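Local structure of mitochondrial enolase superfamily member 1 (Homo sapiens, 4A35) at residues D34-Y39 against T56-K61; V222-D227 against Q254-P259; G361-V366 against H391-F396. The protein dehydrates L-fuconate to 2-keto-3-deoxy-L-fuconate in the breakdown of L-fucose, using a magnesium ion that stabilises an enediolate intermediate. All blocks are in the same frame, centred on the assembly; numbering follows the deposited sequence. Where two conformers were deposited one is given.

In the fold
Interaction 1 lies in the N-terminal domain, on the hairpin of strands 36-44 and 52-58 in a three-stranded antiparallel sheet. Interactions 2 and 3 follow along the chain in that order, both within the C-terminal barrel region: interaction 2 at the C-terminal end of strand 219-223 and in the loop after 247-251, interaction 3 at the start of helix 362-377. Interactions 1 and 3 are close, their centres about 12 Å apart, and they touch: Y35 packs on L392, and F57 on L362. Interaction 2 stands apart, its centre about 24 Å from interaction 1 and 27 Å from interaction 3. The touching pair thus joins the two domains, and both interactions 1 and 2 also reach the second subunit.

Interaction 1. Residues D34-Y39 against T56-K61; sequences DYSAAY and TFTLGK. With EDO (1,2-ethanediol), chain F.
With chi1 at 170° the F57 ring swings away from its own amide, Y35 (chi1 -74°) turns its ring to the N side, and the two meet as a T-shaped pair. The edge of F57 points at the face of Y35, the ring planes 84° and the centroids 5.3 Å apart. F57 CZ sits over the rim of that face, 3.8 Å from Y35 CD1. Beneath the rings runs the antiparallel hairpin of the N-terminal domain. S36 and T58 form a hydrogen-bonded pair, T58 N to S36 O and S36 N to T58 O both at 2.9 Å. Beyond the strand ends, D34 N donates to L59 O (3.0 Å). The D34 carboxylate has partners beyond the hairpin: OD1 bonds S20, OD2 weakly bonds Q101 of the second subunit, and D34 OD2 also accepts from O1 of a 1,2-ethanediol, probably from the crystallisation liquor, at 2.6 Å. With an alanine here the backbone bond could persist, but S20 and Q101 of the second subunit would probably lose their carboxylate partner. Across these segments the Y35 ring meets carbon (F57, L59 CD2), bonds of D34 and S36 fixing the backbone around it; no bond engages its hydroxyl, consistent with a substrate-binding role by similarity.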
loop_
_atom_site.group_PDB
_atom_site.type_symbol
_atom_site.label_atom_id
_atom_site.label_comp_id
_atom_site.label_asym_id
_atom_site.label_seq_id
_atom_site.Cartn_x
_atom_site.Cartn_y
_atom_site.Cartn_z
ATOM N N ASP A 34 -16.860 -3.828 11.806
ATOM C CA ASP A 34 -16.832 -4.863 12.823
ATOM C C ASP A 34 -15.374 -4.891 13.286
ATOM O O ASP A 34 -14.512 -5.496 12.625
ATOM C CB ASP A 34 -17.296 -6.221 12.248
ATOM C CG ASP A 34 -18.785 -6.260 11.968
ATOM O OD1 ASP A 34 -19.547 -5.791 12.813
ATOM O OD2 ASP A 34 -19.182 -6.788 10.883
ATOM N N TYR A 35 -15.083 -4.193 14.375
ATOM C CA TYR A 35 -13.722 -4.117 14.908
ATOM C C TYR A 35 -13.171 -5.522 15.097
ATOM O O TYR A 35 -13.731 -6.351 15.833
ATOM C CB TYR A 35 -13.741 -3.361 16.243
ATOM C CG TYR A 35 -13.928 -1.864 16.136
ATOM C CD1 TYR A 35 -14.172 -1.248 14.903
ATOM C CD2 TYR A 35 -13.866 -1.056 17.267
ATOM C CE1 TYR A 35 -14.343 0.145 14.805
ATOM C CE2 TYR A 35 -13.999 0.336 17.174
ATOM C CZ TYR A 35 -14.191 0.933 15.934
ATOM O OH TYR A 35 -14.343 2.299 15.845
ATOM N N SER A 36 -12.043 -5.776 14.464
ATOM C CA SER A 36 -11.447 -7.105 14.427
ATOM C C SER A 36 -9.932 -7.073 14.529
ATOM O O SER A 36 -9.302 -6.007 14.378
ATOM C CB SER A 36 -11.836 -7.785 13.106
ATOM O OG SER A 36 -13.244 -7.894 13.024
ATOM N N ALA A 37 -9.339 -8.275 14.695
ATOM C CA ALA A 37 -7.892 -8.369 14.734
ATOM C C ALA A 37 -7.402 -9.726 14.287
ATOM O O ALA A 37 -8.078 -10.757 14.487
ATOM C CB ALA A 37 -7.394 -8.120 16.184
ATOM N N ALA A 38 -6.214 -9.731 13.676
ATOM C CA ALA A 38 -5.460 -10.983 13.468
ATOM C C ALA A 38 -4.634 -11.126 14.768
ATOM O O ALA A 38 -3.821 -10.237 15.085
ATOM C CB ALA A 38 -4.568 -10.875 12.227
ATOM N N TYR A 39 -4.945 -12.130 15.581
ATOM C CA TYR A 39 -4.296 -12.297 16.901
ATOM C C TYR A 39 -3.248 -13.360 16.805
ATOM O O TYR A 39 -3.566 -14.525 16.497
ATOM C CB TYR A 39 -5.339 -12.668 17.958
ATOM C CG TYR A 39 -4.758 -12.807 19.350
ATOM C CD1 TYR A 39 -4.126 -11.724 19.975
ATOM C CD2 TYR A 39 -4.893 -13.990 20.069
ATOM C CE1 TYR A 39 -3.629 -11.825 21.271
ATOM C CE2 TYR A 39 -4.368 -14.117 21.362
ATOM C CZ TYR A 39 -3.770 -13.012 21.972
ATOM O OH TYR A 39 -3.272 -13.096 23.252
ATOM N N THR A 56 -2.948 -6.953 14.931
ATOM C CA THR A 56 -3.134 -5.927 13.925
ATOM C C THR A 56 -4.632 -5.738 13.829
ATOM O O THR A 56 -5.367 -6.706 13.946
ATOM C CB THR A 56 -2.409 -6.103 12.603
ATOM O OG1 THR A 56 -2.469 -4.806 11.956
ATOM C CG2 THR A 56 -3.051 -7.173 11.698
ATOM N N PHE A 57 -5.071 -4.513 13.621
ATOM C CA PHE A 57 -6.500 -4.171 13.632
ATOM C C PHE A 57 -7.106 -4.058 12.225
ATOM O O PHE A 57 -6.496 -3.482 11.302
ATOM C CB PHE A 57 -6.638 -2.835 14.346
ATOM C CG PHE A 57 -7.988 -2.165 14.279
ATOM C CD1 PHE A 57 -9.121 -2.778 14.833
ATOM C CD2 PHE A 57 -8.139 -0.932 13.641
ATOM C CE1 PHE A 57 -10.371 -2.141 14.799
ATOM C CE2 PHE A 57 -9.398 -0.303 13.584
ATOM C CZ PHE A 57 -10.511 -0.924 14.147
ATOM N N THR A 58 -8.317 -4.581 12.087
ATOM C CA THR A 58 -9.077 -4.516 10.833
ATOM C C THR A 58 -10.540 -4.145 11.150
ATOM O O THR A 58 -10.943 -4.145 12.311
ATOM C CB THR A 58 -9.033 -5.812 9.980
ATOM O OG1 THR A 58 -9.935 -6.749 10.599
ATOM C CG2 THR A 58 -7.594 -6.396 9.776
ATOM N N LEU A 59 -11.338 -3.977 10.079
ATOM C CA LEU A 59 -12.752 -3.657 10.209
ATOM C C LEU A 59 -13.679 -4.866 9.935
ATOM O O LEU A 59 -14.882 -4.685 9.777
ATOM C CB LEU A 59 -13.119 -2.505 9.282
ATOM C CG LEU A 59 -12.365 -1.190 9.521
ATOM C CD1 LEU A 59 -12.980 -0.062 8.666
ATOM C CD2 LEU A 59 -12.307 -0.849 11.015
ATOM N N GLY A 60 -13.144 -6.074 9.958
ATOM C CA GLY A 60 -13.955 -7.264 9.793
ATOM C C GLY A 60 -13.568 -8.040 8.562
ATOM O O GLY A 60 -12.610 -8.824 8.602
ATOM N N LYS A 61 -14.285 -7.810 7.438
ATOM C CA LYS A 61 -13.920 -8.488 6.214
ATOM C C LYS A 61 -12.461 -8.134 5.872
ATOM O O LYS A 61 -12.052 -6.997 6.017
ATOM C CB LYS A 61 -14.851 -8.083 5.049
ATOM C CG LYS A 61 -16.294 -8.587 5.231
ATOM C CD LYS A 61 -17.113 -7.979 4.128
ATOM C CE LYS A 61 -18.593 -8.173 4.227
ATOM N NZ LYS A 61 -19.240 -6.928 4.710
HETATM C C1 EDO F . -22.110 -8.359 11.838
HETATM O O1 EDO F . -21.379 -8.095 10.662
HETATM C C2 EDO F . -23.383 -9.091 11.397
HETATM O O2 EDO F . -22.973 -10.284 10.718
#

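Interaction 2. Residues V222-D227 against Q254-P259; sequences VKVGAD and QRWDVP
W256 and R255 approach G225 together in this contact between two loops of the TIM-barrel-like domain, those that follow the neighbouring parallel strands 219-223 and 247-251. The indole lies beside the G225 backbone, W256 NE1 and G225 CA being 3.6 Å apart. Its six-membered ring continues to V224, which it crosses at a slant, W256 CH2 meeting V224 CG2 at 3.9 Å. The indole also packs on A261, W264 and M265 of helix 258-268. R255 comes in differently: bent at both chi2 (-73°) and chi3 (-67°), its chain curls around the G225 carbonyl instead of extending past it. CB and CG of R255 lie against that oxygen, and the guanidinium presents its edge to it. With phi at 109°, a CB on G225 would jam against the carbonyl O of V224, which alone calls for glycine, and it would also crowd R255 CG. Just upstream, K223, by similarity the proton donor/acceptor, bonds the magnesium ligand D251. One carbonyl oxygen collects the polar side of the contact: G225 O takes a weak bond from R255 NE at 3.4 Å and a water's proton at 2.6 Å, and that water accepts from R255 NH2 at 3.2 Å.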
loop_
_atom_site.group_PDB
_atom_site.type_symbol
_atom_site.label_atom_id
_atom_site.label_comp_id
_atom_site.label_asym_id
_atom_site.label_seq_id
_atom_site.Cartn_x
_atom_site.Cartn_y
_atom_site.Cartn_z
ATOM N N VAL A 222 -15.027 14.576 16.729
ATOM C CA VAL A 222 -16.300 14.381 16.026
ATOM C C VAL A 222 -16.013 13.980 14.574
ATOM O O VAL A 222 -15.168 14.584 13.909
ATOM C CB VAL A 222 -17.212 15.658 16.121
ATOM C CG1 VAL A 222 -16.509 16.887 15.520
ATOM C CG2 VAL A 222 -18.555 15.441 15.431
ATOM N N LYS A 223 -16.732 12.967 14.081
ATOM C CA LYS A 223 -16.625 12.548 12.687
ATOM C C LYS A 223 -17.467 13.455 11.826
ATOM O O LYS A 223 -18.621 13.775 12.176
ATOM C CB LYS A 223 -17.102 11.090 12.495
ATOM C CG LYS A 223 -16.328 10.048 13.283
ATOM C CD LYS A 223 -14.839 10.015 12.871
ATOM C CE LYS A 223 -14.072 9.262 13.930
ATOM N NZ LYS A 223 -12.840 8.634 13.385
ATOM N N VAL A 224 -16.923 13.784 10.659
ATOM C CA VAL A 224 -17.555 14.648 9.646
ATOM C C VAL A 224 -17.307 14.080 8.247
ATOM O O VAL A 224 -16.538 13.107 8.097
ATOM C CB VAL A 224 -17.016 16.125 9.753
ATOM C CG1 VAL A 224 -17.293 16.741 11.151
ATOM C CG2 VAL A 224 -15.524 16.213 9.378
ATOM N N GLY A 225 -17.917 14.705 7.235
ATOM C CA GLY A 225 -17.595 14.430 5.842
ATOM C C GLY A 225 -18.532 13.691 4.920
ATOM O O GLY A 225 -18.186 13.531 3.754
ATOM N N ALA A 226 -19.684 13.202 5.414
ATOM C CA ALA A 226 -20.653 12.512 4.551
ATOM C C ALA A 226 -21.759 13.471 4.159
ATOM O O ALA A 226 -22.283 13.401 3.040
ATOM C CB ALA A 226 -21.247 11.296 5.280
ATOM N N ASP A 227 -22.143 14.347 5.097
ATOM C CA ASP A 227 -23.292 15.227 4.929
ATOM C C ASP A 227 -23.065 16.495 5.745
ATOM O O ASP A 227 -23.012 16.440 6.971
ATOM C CB ASP A 227 -24.592 14.496 5.365
ATOM C CG ASP A 227 -25.838 15.337 5.092
ATOM O OD1 ASP A 227 -26.018 16.389 5.769
ATOM O OD2 ASP A 227 -26.565 15.017 4.134
ATOM N N GLN A 254 -10.790 10.717 5.179
ATOM C CA GLN A 254 -10.358 10.710 3.765
ATOM C C GLN A 254 -11.461 11.019 2.762
ATOM O O GLN A 254 -11.270 10.778 1.581
ATOM C CB GLN A 254 -9.730 9.311 3.387
ATOM C CG GLN A 254 -8.766 8.772 4.454
ATOM C CD GLN A 254 -8.530 7.268 4.345
ATOM O OE1 GLN A 254 -9.139 6.562 3.525
ATOM N NE2 GLN A 254 -7.679 6.729 5.224
ATOM N N ARG A 255 -12.621 11.551 3.197
ATOM C CA ARG A 255 -13.737 11.691 2.288
ATOM C C ARG A 255 -13.539 12.619 1.100
ATOM O O ARG A 255 -14.162 12.390 0.058
ATOM C CB ARG A 255 -15.012 12.173 3.052
ATOM C CG ARG A 255 -15.559 11.024 3.922
ATOM C CD ARG A 255 -16.221 9.946 3.029
ATOM N NE ARG A 255 -17.426 10.474 2.384
ATOM C CZ ARG A 255 -18.274 9.755 1.655
ATOM N NH1 ARG A 255 -18.047 8.462 1.439
ATOM N NH2 ARG A 255 -19.356 10.326 1.125
ATOM N N TRP A 256 -12.751 13.682 1.276
ATOM C CA TRP A 256 -12.771 14.769 0.310
ATOM C C TRP A 256 -11.649 14.826 -0.687
ATOM O O TRP A 256 -10.561 14.290 -0.438
ATOM C CB TRP A 256 -12.784 16.116 1.102
ATOM C CG TRP A 256 -13.867 16.246 2.157
ATOM C CD1 TRP A 256 -15.200 15.967 2.011
ATOM C CD2 TRP A 256 -13.712 16.777 3.493
ATOM N NE1 TRP A 256 -15.876 16.245 3.193
ATOM C CE2 TRP A 256 -14.999 16.815 4.087
ATOM C CE3 TRP A 256 -12.612 17.256 4.237
ATOM C CZ2 TRP A 256 -15.204 17.265 5.406
ATOM C CZ3 TRP A 256 -12.837 17.814 5.492
ATOM C CH2 TRP A 256 -14.113 17.772 6.089
ATOM N N ASP A 257 -11.944 15.449 -1.864
ATOM C CA ASP A 257 -10.935 15.868 -2.818
ATOM C C ASP A 257 -10.326 17.162 -2.235
ATOM O O ASP A 257 -10.874 17.721 -1.269
ATOM C CB ASP A 257 -11.509 16.045 -4.245
ATOM C CG ASP A 257 -11.819 14.703 -4.920
ATOM O OD1 ASP A 257 -11.640 13.637 -4.266
ATOM O OD2 ASP A 257 -12.218 14.716 -6.087
ATOM N N VAL A 258 -9.214 17.641 -2.796
ATOM C CA VAL A 258 -8.483 18.745 -2.178
ATOM C C VAL A 258 -9.332 20.059 -2.134
ATOM O O VAL A 258 -9.523 20.594 -1.038
ATOM C CB VAL A 258 -7.092 18.915 -2.856
ATOM C CG1 VAL A 258 -6.428 20.252 -2.491
ATOM C CG2 VAL A 258 -6.178 17.731 -2.499
ATOM N N PRO A 259 -9.862 20.594 -3.268
ATOM C CA PRO A 259 -10.656 21.835 -3.172
ATOM C C PRO A 259 -11.901 21.637 -2.295
ATOM O O PRO A 259 -12.230 22.521 -1.494
ATOM C CB PRO A 259 -11.022 22.129 -4.643
ATOM C CG PRO A 259 -9.943 21.433 -5.427
ATOM C CD PRO A 259 -9.727 20.168 -4.679
HETATM O O HOH W 1 -18.922 13.542 1.268
#

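Interaction 3. Residues G361-V366 against H391-F396; sequences GLCELV and HLHEHF
E364 and H393 meet in a short histidine-carboxylate hydrogen bond: H393 ND1 donates to E364 OE2 at 2.6 Å, with 160° at the hydrogen. The oxygen offers its syn lone pair and lies close to the imidazole plane, although the carboxylate as a whole is turned 39° against the ring. C363 adds to the same imidazole from its edge, C363 SG standing 3.9 Å from H393 CE1. F396 packs against the same glutamate. E364 OE1 hangs over one face of the phenyl ring, the carboxylate nearly parallel to it, and E364 CG packs on F396 CG at 4.0 Å. The ring tip reaches the start of the helix, where F396 CZ comes to 3.3 Å from G361 CA. A side chain on G361 would run into that ring atom, and its positive phi also suits glycine.

The next shell fixes these groups. The glutamate chain of E364 bends at chi2 (62°), which folds the carboxylate back over the phenyl ring. OE2 takes a second bond from V400 N, and a water bonded to G361 N lies near OE1. The far nitrogen of the imidazole, H393 NE2, bonds V389 O. The Y388 ring also meets the imidazole, nearly parallel to it. Together these tie the first turn of helix 362-377 to the loop and 3-10 turn that follow strand 386-388, in the barrel domain and near A357, a substrate-binding residue by similarity.

With ND1 facing a carboxylate and NE2 a carbonyl, H393 probably carries a proton on both nitrogens, so the hydrogen bond would probably join opposite charges. The nearby helix N-terminus would likewise be expected to favour an ionised E364.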
loop_
_atom_site.group_PDB
_atom_site.type_symbol
_atom_site.label_atom_id
_atom_site.label_comp_id
_atom_site.label_asym_id
_atom_site.label_seq_id
_atom_site.Cartn_x
_atom_site.Cartn_y
_atom_site.Cartn_z
ATOM N N GLY A 361 -7.742 -3.002 20.760
ATOM C CA GLY A 361 -6.427 -2.941 21.399
ATOM C C GLY A 361 -5.451 -1.872 20.949
ATOM O O GLY A 361 -4.336 -1.832 21.479
ATOM N N LEU A 362 -5.813 -0.975 19.999
ATOM C CA LEU A 362 -4.846 0.093 19.626
ATOM C C LEU A 362 -4.477 0.987 20.845
ATOM O O LEU A 362 -3.317 1.374 20.955
ATOM C CB LEU A 362 -5.416 0.978 18.501
ATOM C CG LEU A 362 -5.818 0.231 17.183
ATOM C CD1 LEU A 362 -6.380 1.249 16.131
ATOM C CD2 LEU A 362 -4.585 -0.529 16.568
ATOM N N CYS A 363 -5.456 1.310 21.734
ATOM C CA CYS A 363 -5.177 2.094 22.975
ATOM C C CYS A 363 -4.091 1.358 23.812
ATOM O O CYS A 363 -3.112 1.983 24.268
ATOM C CB CYS A 363 -6.451 2.280 23.808
ATOM S SG CYS A 363 -7.768 3.205 22.977
ATOM N N GLU A 364 -4.319 0.028 24.046
ATOM C CA GLU A 364 -3.440 -0.813 24.853
ATOM C C GLU A 364 -1.978 -0.771 24.336
ATOM O O GLU A 364 -1.063 -0.715 25.154
ATOM C CB GLU A 364 -3.941 -2.271 24.836
ATOM C CG GLU A 364 -5.100 -2.571 25.801
ATOM C CD GLU A 364 -6.419 -1.837 25.583
ATOM O OE1 GLU A 364 -6.732 -1.476 24.422
ATOM O OE2 GLU A 364 -7.210 -1.766 26.553
ATOM N N LEU A 365 -1.780 -0.694 23.021
ATOM C CA LEU A 365 -0.385 -0.705 22.465
ATOM C C LEU A 365 0.184 0.682 22.342
ATOM O O LEU A 365 1.271 0.930 22.820
ATOM C CB LEU A 365 -0.330 -1.373 21.057
ATOM C CG LEU A 365 -0.320 -2.900 21.019
ATOM C CD1 LEU A 365 -1.596 -3.488 21.695
ATOM C CD2 LEU A 365 -0.164 -3.417 19.558
ATOM N N VAL A 366 -0.537 1.577 21.669
ATOM C CA VAL A 366 0.004 2.877 21.313
ATOM C C VAL A 366 0.371 3.743 22.561
ATOM O O VAL A 366 1.306 4.523 22.472
ATOM C CB VAL A 366 -0.869 3.605 20.303
ATOM C CG1 VAL A 366 -1.955 4.455 20.966
ATOM C CG2 VAL A 366 0.016 4.418 19.339
ATOM N N HIS A 391 -14.240 1.304 23.667
ATOM C CA HIS A 391 -14.534 -0.021 23.103
ATOM C C HIS A 391 -13.606 -1.184 23.572
ATOM O O HIS A 391 -12.384 -1.027 23.505
ATOM C CB HIS A 391 -14.397 0.059 21.550
ATOM C CG HIS A 391 -15.604 0.518 20.777
ATOM N ND1 HIS A 391 -16.068 1.835 20.851
ATOM C CD2 HIS A 391 -16.321 -0.143 19.838
ATOM C CE1 HIS A 391 -17.070 1.907 19.994
ATOM N NE2 HIS A 391 -17.256 0.740 19.354
ATOM N N LEU A 392 -14.195 -2.383 23.952
ATOM C CA LEU A 392 -13.520 -3.694 23.977
ATOM C C LEU A 392 -12.299 -3.930 24.865
ATOM O O LEU A 392 -11.637 -4.986 24.742
ATOM C CB LEU A 392 -13.094 -4.009 22.505
ATOM C CG LEU A 392 -14.220 -3.924 21.414
ATOM C CD1 LEU A 392 -13.629 -4.118 19.981
ATOM C CD2 LEU A 392 -15.383 -4.900 21.719
ATOM N N HIS A 393 -12.016 -3.025 25.771
ATOM C CA HIS A 393 -10.905 -3.195 26.715
ATOM C C HIS A 393 -11.085 -4.423 27.629
ATOM O O HIS A 393 -10.077 -4.998 28.036
ATOM C CB HIS A 393 -10.722 -1.940 27.584
ATOM C CG HIS A 393 -10.548 -0.702 26.762
ATOM N ND1 HIS A 393 -9.385 -0.470 26.044
ATOM C CD2 HIS A 393 -11.454 0.259 26.452
ATOM C CE1 HIS A 393 -9.594 0.652 25.369
ATOM N NE2 HIS A 393 -10.825 1.135 25.597
ATOM N N GLU A 394 -12.343 -4.860 27.886
ATOM C CA GLU A 394 -12.657 -6.032 28.728
ATOM C C GLU A 394 -12.104 -7.354 28.103
ATOM O O GLU A 394 -12.022 -8.365 28.805
ATOM C CB GLU A 394 -14.187 -6.151 28.993
ATOM C CG GLU A 394 -15.079 -6.414 27.771
ATOM C CD GLU A 394 -15.474 -5.210 26.924
ATOM O OE1 GLU A 394 -14.873 -4.127 27.096
ATOM O OE2 GLU A 394 -16.420 -5.337 26.115
ATOM N N HIS A 395 -11.687 -7.324 26.811
ATOM C CA HIS A 395 -11.172 -8.528 26.147
ATOM C C HIS A 395 -9.648 -8.634 26.252
ATOM O O HIS A 395 -9.082 -9.644 25.828
ATOM C CB HIS A 395 -11.624 -8.588 24.678
ATOM C CG HIS A 395 -13.118 -8.547 24.519
ATOM N ND1 HIS A 395 -13.929 -9.518 25.073
ATOM C CD2 HIS A 395 -13.903 -7.618 23.927
ATOM C CE1 HIS A 395 -15.170 -9.173 24.778
ATOM N NE2 HIS A 395 -15.210 -8.068 24.060
ATOM N N PHE A 396 -9.007 -7.623 26.860
ATOM C CA PHE A 396 -7.558 -7.608 27.070
ATOM C C PHE A 396 -7.254 -7.981 28.521
ATOM O O PHE A 396 -7.937 -7.542 29.450
ATOM C CB PHE A 396 -6.962 -6.223 26.693
ATOM C CG PHE A 396 -6.943 -6.083 25.183
ATOM C CD1 PHE A 396 -8.107 -5.753 24.483
ATOM C CD2 PHE A 396 -5.823 -6.469 24.445
ATOM C CE1 PHE A 396 -8.118 -5.714 23.081
ATOM C CE2 PHE A 396 -5.839 -6.450 23.030
ATOM C CZ PHE A 396 -6.983 -6.076 22.363
HETATM O O HOH W 2 -9.457 -2.382 23.096
#